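Local coordinates for extracellular protein containing a SCP domain (Bacillus anthracis, PDB 4IFA) that is of unknown function but is an extracellular protein that carries a CAP-associated N-terminal region and an SCP domain of the cysteine-rich secretory protein family, at residues Ala64-Pro69 against Val92-Ala97; Tyr144-Ser149 against Glu186-Gln191; Ile230-Ser233 against Leu237-Leu240. All blocks are in the same frame, centred on the assembly; numbering follows the deposited sequence. Where two conformers were deposited one is given.

Interaction 1: Ala64-Pro69 against Val92-Ala97; sequences AKWGEP and VQFGVA
Trp66 and Phe94 form an aromatic pair of the T-shaped (edge-to-face) kind. The edge of the phenyl ring is directed at the face of the indole. The centroid of the indole's five-membered ring lies 5.0 Å from that of the Phe94 ring, and the two planes stand at 71°. Phe94 CZ sits over the centre of the indole, and its shortest approach is 3.7 Å, to Trp66 CE2. Phe94 CE2 is the second atom of that edge and lies 3.9 Å from Trp66 NE1. The Phe94 ring reaches the indole with CG anti to its own carbonyl carbon (chi1 -63°). Trp66 has an unusual first torsion, near -111°, and its side chain crosses that of Phe94 at about a right angle.

The second group is made by the methyls of Val92. Val92 CG1 comes obliquely to the indole, 3.5 Å from Trp66 NE1. The other methyl of Val92, CG2, lies over one face of the Phe94 ring, offset toward its rim. Val92 and Phe94 are two apart on the strand, so both point to the same side of the sheet and meet the same indole.

Around this group, Val51 of helix 51-54 touches Trp66, Val92 and Phe94. Met54 also touches the indole, and Tyr84 makes a further edge-to-face pair with it. Trp66 is partly exposed, and a bound Tris molecule, probably from the crystallisation liquor, lies about 3 Å from its side chain and donates a hydroxyl hydrogen bond to Lys65 O.

Helix 59-66 ends at Trp66, and Gly67 leaves the helix with positive phi. This is helix-on-sheet packing, in which the last turn of a short helix packs through Trp66 on strand 92-97, on one face of the seven-stranded antiparallel sheet of the CAP-associated N-terminal region.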
loop_
_atom_site.group_PDB
_atom_site.type_symbol
_atom_site.label_atom_id
_atom_site.label_comp_id
_atom_site.label_asym_id
_atom_site.label_seq_id
_atom_site.Cartn_x
_atom_site.Cartn_y
_atom_site.Cartn_z
ATOM N N ALA A 64 -1.067 -13.302 -19.996
ATOM C CA ALA A 64 -2.024 -14.325 -20.429
ATOM C C ALA A 64 -3.157 -14.613 -19.461
ATOM O O ALA A 64 -4.301 -14.798 -19.883
ATOM C CB ALA A 64 -1.278 -15.645 -20.701
ATOM N N LYS A 65 -2.821 -14.672 -18.170
ATOM C CA LYS A 65 -3.753 -15.061 -17.110
ATOM C C LYS A 65 -4.575 -13.882 -16.574
ATOM O O LYS A 65 -5.753 -14.055 -16.244
ATOM C CB LYS A 65 -2.975 -15.721 -15.955
ATOM C CG LYS A 65 -2.138 -16.979 -16.271
ATOM C CD LYS A 65 -2.947 -18.204 -16.398
ATOM C CE LYS A 65 -2.129 -19.409 -16.919
ATOM N NZ LYS A 65 -1.022 -19.881 -16.032
ATOM N N TRP A 66 -3.949 -12.705 -16.452
ATOM C CA TRP A 66 -4.604 -11.486 -15.912
ATOM C C TRP A 66 -5.037 -10.418 -16.913
ATOM O O TRP A 66 -5.796 -9.505 -16.562
ATOM C CB TRP A 66 -3.708 -10.828 -14.823
ATOM C CG TRP A 66 -4.265 -10.928 -13.438
ATOM C CD1 TRP A 66 -4.994 -9.979 -12.791
ATOM C CD2 TRP A 66 -4.170 -12.051 -12.544
ATOM N NE1 TRP A 66 -5.359 -10.432 -11.580
ATOM C CE2 TRP A 66 -4.863 -11.691 -11.372
ATOM C CE3 TRP A 66 -3.548 -13.302 -12.600
ATOM C CZ2 TRP A 66 -4.998 -12.553 -10.277
ATOM C CZ3 TRP A 66 -3.667 -14.151 -11.502
ATOM C CH2 TRP A 66 -4.366 -13.765 -10.362
ATOM N N GLY A 67 -4.563 -10.496 -18.157
ATOM C CA GLY A 67 -4.833 -9.473 -19.173
ATOM C C GLY A 67 -3.911 -8.263 -19.011
ATOM O O GLY A 67 -3.004 -8.271 -18.172
ATOM N N GLU A 68 -4.131 -7.224 -19.803
ATOM C CA GLU A 68 -3.319 -6.025 -19.734
ATOM C C GLU A 68 -3.674 -5.271 -18.457
ATOM O O GLU A 68 -4.857 -5.155 -18.112
ATOM C CB GLU A 68 -3.541 -5.103 -20.946
ATOM C CG GLU A 68 -2.933 -5.561 -22.277
ATOM C CD GLU A 68 -1.401 -5.411 -22.372
ATOM O OE1 GLU A 68 -0.761 -4.790 -21.490
ATOM O OE2 GLU A 68 -0.825 -5.919 -23.377
ATOM N N PRO A 69 -2.647 -4.795 -17.720
ATOM C CA PRO A 69 -2.933 -3.986 -16.559
ATOM C C PRO A 69 -3.518 -2.627 -16.963
ATOM O O PRO A 69 -3.384 -2.198 -18.118
ATOM C CB PRO A 69 -1.551 -3.779 -15.938
ATOM C CG PRO A 69 -0.605 -3.863 -17.050
ATOM C CD PRO A 69 -1.208 -4.801 -18.053
ATOM N N VAL A 92 -5.486 -5.881 -7.379
ATOM C CA VAL A 92 -4.174 -6.443 -7.197
ATOM C C VAL A 92 -3.192 -5.648 -8.058
ATOM O O VAL A 92 -3.567 -5.077 -9.103
ATOM C CB VAL A 92 -4.111 -7.945 -7.549
ATOM C CG1 VAL A 92 -4.525 -8.218 -8.953
ATOM C CG2 VAL A 92 -2.711 -8.532 -7.282
ATOM N N GLN A 93 -1.966 -5.552 -7.564
ATOM C CA GLN A 93 -0.868 -4.961 -8.349
ATOM C C GLN A 93 0.319 -5.890 -8.226
ATOM O O GLN A 93 0.633 -6.422 -7.155
ATOM C CB GLN A 93 -0.554 -3.535 -7.865
ATOM C CG GLN A 93 -0.218 -3.411 -6.394
ATOM C CD GLN A 93 -0.049 -1.958 -5.934
ATOM O OE1 GLN A 93 -0.957 -1.152 -6.131
ATOM N NE2 GLN A 93 1.076 -1.633 -5.286
ATOM N N PHE A 94 0.941 -6.171 -9.368
ATOM C CA PHE A 94 2.096 -7.092 -9.492
ATOM C C PHE A 94 3.343 -6.299 -9.812
ATOM O O PHE A 94 3.292 -5.344 -10.585
ATOM C CB PHE A 94 1.888 -8.104 -10.627
ATOM C CG PHE A 94 0.723 -9.047 -10.454
ATOM C CD1 PHE A 94 0.913 -10.307 -9.895
ATOM C CD2 PHE A 94 -0.558 -8.692 -10.854
ATOM C CE1 PHE A 94 -0.134 -11.211 -9.762
ATOM C CE2 PHE A 94 -1.625 -9.597 -10.723
ATOM C CZ PHE A 94 -1.412 -10.854 -10.174
ATOM N N GLY A 95 4.461 -6.688 -9.238
ATOM C CA GLY A 95 5.749 -6.057 -9.547
ATOM C C GLY A 95 6.543 -6.955 -10.472
ATOM O O GLY A 95 6.793 -8.150 -10.147
ATOM N N VAL A 96 6.964 -6.395 -11.618
ATOM C CA VAL A 96 7.695 -7.081 -12.672
ATOM C C VAL A 96 9.089 -6.474 -12.828
ATOM O O VAL A 96 9.235 -5.254 -13.017
ATOM C CB VAL A 96 6.897 -6.973 -13.998
ATOM C CG1 VAL A 96 7.648 -7.566 -15.148
ATOM C CG2 VAL A 96 5.518 -7.619 -13.895
ATOM N N ALA A 97 10.101 -7.324 -12.816
ATOM C CA ALA A 97 11.513 -6.925 -12.971
ATOM C C ALA A 97 12.107 -7.896 -13.950
ATOM O O ALA A 97 12.043 -9.111 -13.747
ATOM C CB ALA A 97 12.239 -7.007 -11.613
#

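Interaction 2: Tyr144-Ser149 against Glu186-Gln191; sequences YQFELS and ETLLRQ
The Tyr144 ring carries a methyl of Leu189 over one face. Leu189 CD2 stands 3.7 Å above the ring plane, offset toward the rim on the CG side. This is a CH-pi contact. CD2 is 4.0 Å from the centroid of the Tyr144 ring and 23° off its normal. The second methyl, Leu189 CD1, lies 4.0 Å from Tyr144 CE2, so both branches of the leucine meet this ring. The Phe146 ring is met obliquely by both leucines, Leu188 and Leu189.

The motif is helix-on-sheet packing in the CAP-associated N-terminal region. Strand 142-147 is the middle strand of a three-stranded antiparallel sheet, between strands 134-139 and 195-198. Helix 185-191 lies against one side of it. The axes of the segments 144-147 and 186-191 come within 11.0 Å and make an angle of 58°.

Tyr144 and Phe146 are two apart on the strand, and both point toward the helix. Leu188 and Leu189 are neighbours on the helix and leave it on different torsions. Leu188 holds CG opposite its backbone N (chi1 174°), while Leu189 holds CG opposite its carbonyl carbon. Leu188 thereby meets Phe146 with CG, while Leu189 puts its methyls on Tyr144 and brings CD2 to 4.0 Å from Phe146 CE2. The Leu189 side chain lies across that of Tyr144. Phe146 and Leu188 run alongside each other, pointing opposite ways.

The contact is apolar and mostly buried. Leu196 of strand 195-198 touches both aromatic residues, and Pro193 and Met183 lie against Leu188. A polar pair sits beside it: Glu186 makes a salt bridge with Arg139.

At the far end of the Phe146 ring from its own strand, CE2 rests 3.8 Å from Leu188 CG, and CZ is the same distance from the backbone oxygen Leu188 O.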
loop_
_atom_site.group_PDB
_atom_site.type_symbol
_atom_site.label_atom_id
_atom_site.label_comp_id
_atom_site.label_asym_id
_atom_site.label_seq_id
_atom_site.Cartn_x
_atom_site.Cartn_y
_atom_site.Cartn_z
ATOM N N TYR A 144 21.018 -12.301 7.081
ATOM C CA TYR A 144 20.086 -11.241 7.413
ATOM C C TYR A 144 19.098 -11.724 8.466
ATOM O O TYR A 144 18.648 -12.865 8.414
ATOM C CB TYR A 144 19.337 -10.817 6.152
ATOM C CG TYR A 144 20.244 -10.402 5.012
ATOM C CD1 TYR A 144 20.698 -9.094 4.904
ATOM C CD2 TYR A 144 20.647 -11.321 4.041
ATOM C CE1 TYR A 144 21.524 -8.701 3.860
ATOM C CE2 TYR A 144 21.487 -10.938 2.990
ATOM C CZ TYR A 144 21.917 -9.628 2.907
ATOM O OH TYR A 144 22.734 -9.238 1.874
ATOM N N GLN A 145 18.804 -10.872 9.445
ATOM C CA GLN A 145 17.815 -11.194 10.463
ATOM C C GLN A 145 16.914 -9.988 10.717
ATOM O O GLN A 145 17.375 -8.961 11.216
ATOM C CB GLN A 145 18.449 -11.656 11.783
ATOM C CG GLN A 145 17.392 -12.063 12.824
ATOM C CD GLN A 145 17.960 -12.714 14.076
ATOM O OE1 GLN A 145 17.322 -13.585 14.680
ATOM N NE2 GLN A 145 19.158 -12.306 14.468
ATOM N N PHE A 146 15.641 -10.107 10.338
ATOM C CA PHE A 146 14.675 -9.073 10.659
ATOM C C PHE A 146 14.172 -9.302 12.081
ATOM O O PHE A 146 13.917 -10.445 12.489
ATOM C CB PHE A 146 13.500 -9.075 9.691
ATOM C CG PHE A 146 13.830 -8.511 8.354
ATOM C CD1 PHE A 146 13.868 -7.134 8.167
ATOM C CD2 PHE A 146 14.086 -9.341 7.273
ATOM C CE1 PHE A 146 14.152 -6.606 6.939
ATOM C CE2 PHE A 146 14.387 -8.815 6.035
ATOM C CZ PHE A 146 14.420 -7.443 5.862
ATOM N N GLU A 147 14.044 -8.218 12.832
ATOM C CA GLU A 147 13.518 -8.262 14.184
ATOM C C GLU A 147 12.229 -7.469 14.223
ATOM O O GLU A 147 12.262 -6.226 14.195
ATOM C CB GLU A 147 14.545 -7.676 15.160
ATOM C CG GLU A 147 15.782 -8.554 15.326
ATOM C CD GLU A 147 16.946 -7.869 16.024
ATOM O OE1 GLU A 147 17.003 -6.619 16.059
ATOM O OE2 GLU A 147 17.829 -8.596 16.522
ATOM N N LEU A 148 11.094 -8.174 14.256
ATOM C CA LEU A 148 9.800 -7.495 14.293
ATOM C C LEU A 148 9.447 -7.053 15.701
ATOM O O LEU A 148 9.625 -7.813 16.652
ATOM C CB LEU A 148 8.654 -8.377 13.766
ATOM C CG LEU A 148 8.604 -8.707 12.272
ATOM C CD1 LEU A 148 9.698 -9.722 11.891
ATOM C CD2 LEU A 148 7.207 -9.226 11.917
ATOM N N SER A 149 8.935 -5.835 15.826
ATOM C CA SER A 149 8.437 -5.327 17.104
ATOM C C SER A 149 7.088 -5.978 17.417
ATOM O O SER A 149 6.452 -6.595 16.546
ATOM C CB SER A 149 8.224 -3.818 17.033
ATOM O OG SER A 149 7.181 -3.495 16.121
ATOM N N GLU A 186 14.744 -11.189 -2.657
ATOM C CA GLU A 186 15.388 -9.947 -3.114
ATOM C C GLU A 186 14.497 -8.739 -2.807
ATOM O O GLU A 186 14.946 -7.711 -2.291
ATOM C CB GLU A 186 15.711 -10.029 -4.618
ATOM C CG GLU A 186 16.500 -11.288 -5.120
ATOM C CD GLU A 186 17.986 -11.339 -4.772
ATOM O OE1 GLU A 186 18.749 -10.436 -5.195
ATOM O OE2 GLU A 186 18.409 -12.343 -4.142
ATOM N N THR A 187 13.198 -8.864 -3.068
ATOM C CA THR A 187 12.299 -7.773 -2.781
ATOM C C THR A 187 12.193 -7.476 -1.281
ATOM O O THR A 187 12.117 -6.320 -0.882
ATOM C CB THR A 187 10.908 -8.029 -3.394
ATOM O OG1 THR A 187 11.063 -8.225 -4.813
ATOM C CG2 THR A 187 9.960 -6.872 -3.114
ATOM N N LEU A 188 12.128 -8.521 -0.441
ATOM C CA LEU A 188 12.044 -8.324 1.013
ATOM C C LEU A 188 13.249 -7.525 1.557
ATOM O O LEU A 188 13.119 -6.623 2.394
ATOM C CB LEU A 188 11.974 -9.696 1.708
ATOM C CG LEU A 188 12.022 -9.710 3.249
ATOM C CD1 LEU A 188 10.837 -9.022 3.861
ATOM C CD2 LEU A 188 12.148 -11.156 3.770
ATOM N N LEU A 189 14.420 -7.856 1.068
ATOM C CA LEU A 189 15.644 -7.176 1.511
ATOM C C LEU A 189 15.696 -5.692 1.087
ATOM O O LEU A 189 16.214 -4.868 1.820
ATOM C CB LEU A 189 16.867 -7.960 1.046
ATOM C CG LEU A 189 16.955 -9.353 1.695
ATOM C CD1 LEU A 189 18.022 -10.196 1.058
ATOM C CD2 LEU A 189 17.187 -9.250 3.204
ATOM N N ARG A 190 15.170 -5.369 -0.090
ATOM C CA ARG A 190 15.094 -3.981 -0.603
ATOM C C ARG A 190 14.084 -3.104 0.170
ATOM O O ARG A 190 14.401 -1.971 0.566
ATOM C CB ARG A 190 14.644 -4.040 -2.069
ATOM C CG ARG A 190 15.598 -4.845 -2.949
ATOM C CD ARG A 190 16.643 -4.025 -3.583
ATOM N NE ARG A 190 16.312 -3.694 -4.969
ATOM C CZ ARG A 190 16.675 -4.429 -6.029
ATOM N NH1 ARG A 190 16.347 -4.032 -7.257
ATOM N NH2 ARG A 190 17.371 -5.557 -5.882
ATOM N N GLN A 191 12.875 -3.651 0.351
ATOM C CA GLN A 191 11.755 -3.008 1.085
ATOM C C GLN A 191 12.125 -2.736 2.543
ATOM O O GLN A 191 11.804 -1.679 3.088
ATOM C CB GLN A 191 10.486 -3.904 1.079
ATOM C CG GLN A 191 9.518 -3.861 -0.163
ATOM C CD GLN A 191 8.411 -2.790 -0.088
ATOM O OE1 GLN A 191 7.816 -2.542 0.972
ATOM N NE2 GLN A 191 8.107 -2.182 -1.232
#

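Interaction 3: Ile230-Ser233 against Leu237-Leu240; sequences IIRS and LPLL
Arg232 bonds side-on to the backbone oxygen of Pro238, with two nitrogens on one acceptor. The NE bond is short and nearly straight, with Arg232 NE 2.8 Å from Pro238 O and an angle of 160° at the hydrogen. The NH2 bond is longer and more bent, with Arg232 NH2 3.2 Å from the same Pro238 O. The oxygen lies in the guanidinium plane. Bends at chi2 and chi3 (-81° and -70°) fold the chain back to it.

One backbone bond joins the segments, from Leu237 N to Arg232 O at 3.0 Å. A water weakly accepts from Arg232 NH2 and probably donates to Leu239 O.

Apolar groups cover both faces of the guanidinium. Leu240 CD2 sits over its centre, 3.7 Å from Arg232 CZ. Leu237 covers the opposite face. Leu239 CD2 packs on Arg232 CB.

Arg232 NH1 bonds to the backbone oxygens of Leu315 and Asn317, so the buried guanidinium joins three backbone carbonyls. It ties the end of helix 210-234 to the loop before strand 241-242, a helix-to-strand connection in the SCP domain.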
loop_
_atom_site.group_PDB
_atom_site.type_symbol
_atom_site.label_atom_id
_atom_site.label_comp_id
_atom_site.label_asym_id
_atom_site.label_seq_id
_atom_site.Cartn_x
_atom_site.Cartn_y
_atom_site.Cartn_z
ATOM N N ILE A 230 -10.770 1.651 -1.363
ATOM C CA ILE A 230 -11.026 0.282 -0.887
ATOM C C ILE A 230 -11.387 0.302 0.604
ATOM O O ILE A 230 -12.320 -0.373 1.036
ATOM C CB ILE A 230 -9.845 -0.635 -1.211
ATOM C CG1 ILE A 230 -9.855 -0.872 -2.722
ATOM C CG2 ILE A 230 -9.901 -1.938 -0.405
ATOM C CD1 ILE A 230 -8.772 -1.730 -3.228
ATOM N N ILE A 231 -10.658 1.099 1.388
ATOM C CA ILE A 231 -11.004 1.274 2.772
ATOM C C ILE A 231 -12.413 1.868 2.899
ATOM O O ILE A 231 -13.226 1.390 3.737
ATOM C CB ILE A 231 -9.955 2.193 3.466
ATOM C CG1 ILE A 231 -8.630 1.475 3.609
ATOM C CG2 ILE A 231 -10.458 2.605 4.855
ATOM C CD1 ILE A 231 -7.437 2.367 3.952
ATOM N N ARG A 232 -12.710 2.915 2.142
ATOM C CA ARG A 232 -14.053 3.562 2.206
ATOM C C ARG A 232 -15.138 2.502 1.928
ATOM O O ARG A 232 -16.124 2.372 2.673
ATOM C CB ARG A 232 -14.229 4.726 1.238
ATOM C CG ARG A 232 -13.238 5.887 1.259
ATOM C CD ARG A 232 -13.469 6.864 2.295
ATOM N NE ARG A 232 -14.671 7.672 2.097
ATOM C CZ ARG A 232 -14.992 8.706 2.869
ATOM N NH1 ARG A 232 -14.200 9.055 3.858
ATOM N NH2 ARG A 232 -16.113 9.386 2.624
ATOM N N SER A 233 -14.963 1.724 0.875
ATOM C CA SER A 233 -15.930 0.694 0.517
ATOM C C SER A 233 -16.122 -0.342 1.632
ATOM O O SER A 233 -17.246 -0.726 1.942
ATOM C CB SER A 233 -15.510 0.036 -0.809
ATOM O OG SER A 233 -16.500 -0.858 -1.287
ATOM N N LEU A 237 -18.796 3.542 3.218
ATOM C CA LEU A 237 -18.735 4.986 3.041
ATOM C C LEU A 237 -18.699 5.324 1.564
ATOM O O LEU A 237 -18.192 4.533 0.761
ATOM C CB LEU A 237 -17.447 5.539 3.684
ATOM C CG LEU A 237 -17.410 5.455 5.213
ATOM C CD1 LEU A 237 -16.001 5.669 5.775
ATOM C CD2 LEU A 237 -18.395 6.464 5.827
ATOM N N PRO A 238 -19.169 6.523 1.199
ATOM C CA PRO A 238 -19.072 6.898 -0.186
ATOM C C PRO A 238 -17.618 7.062 -0.592
ATOM O O PRO A 238 -16.775 7.455 0.210
ATOM C CB PRO A 238 -19.771 8.255 -0.242
ATOM C CG PRO A 238 -20.596 8.317 0.970
ATOM C CD PRO A 238 -19.893 7.510 2.002
ATOM N N LEU A 239 -17.335 6.794 -1.856
ATOM C CA LEU A 239 -15.997 6.914 -2.359
ATOM C C LEU A 239 -15.627 8.384 -2.516
ATOM O O LEU A 239 -16.497 9.278 -2.619
ATOM C CB LEU A 239 -15.860 6.212 -3.699
ATOM C CG LEU A 239 -16.217 4.710 -3.722
ATOM C CD1 LEU A 239 -15.711 4.100 -5.028
ATOM C CD2 LEU A 239 -15.637 3.960 -2.506
ATOM N N LEU A 240 -14.335 8.636 -2.473
ATOM C CA LEU A 240 -13.802 9.974 -2.645
ATOM C C LEU A 240 -13.385 10.183 -4.102
ATOM O O LEU A 240 -12.873 9.267 -4.789
ATOM C CB LEU A 240 -12.576 10.164 -1.741
ATOM C CG LEU A 240 -12.799 10.001 -0.245
ATOM C CD1 LEU A 240 -11.491 9.888 0.532
ATOM C CD2 LEU A 240 -13.675 11.110 0.319
HETATM O O HOH W 1 -17.528 10.671 -0.150
#

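Overall arrangement
Interactions 1 and 2 both lie in the CAP-associated N-terminal region, and each sets a short helix against an antiparallel sheet, though the sheets differ. Interaction 3 belongs to the SCP domain. The centres of interactions 1 and 2 are about 24 Å apart, as are those of 1 and 3. In both pairs the nearest atoms are about 7 Å apart, without touching. Interactions 2 and 3 are about 32 Å apart between centres, on opposite sides of the chain's centre. Gln93 bonds to Gln223, linking strand 92-97 to helix 210-234 of interaction 3. Bound Tris, probably from the crystallisation liquor, lies about 3 Å from the side chain of Trp66 and about 5 Å from that of Ser233.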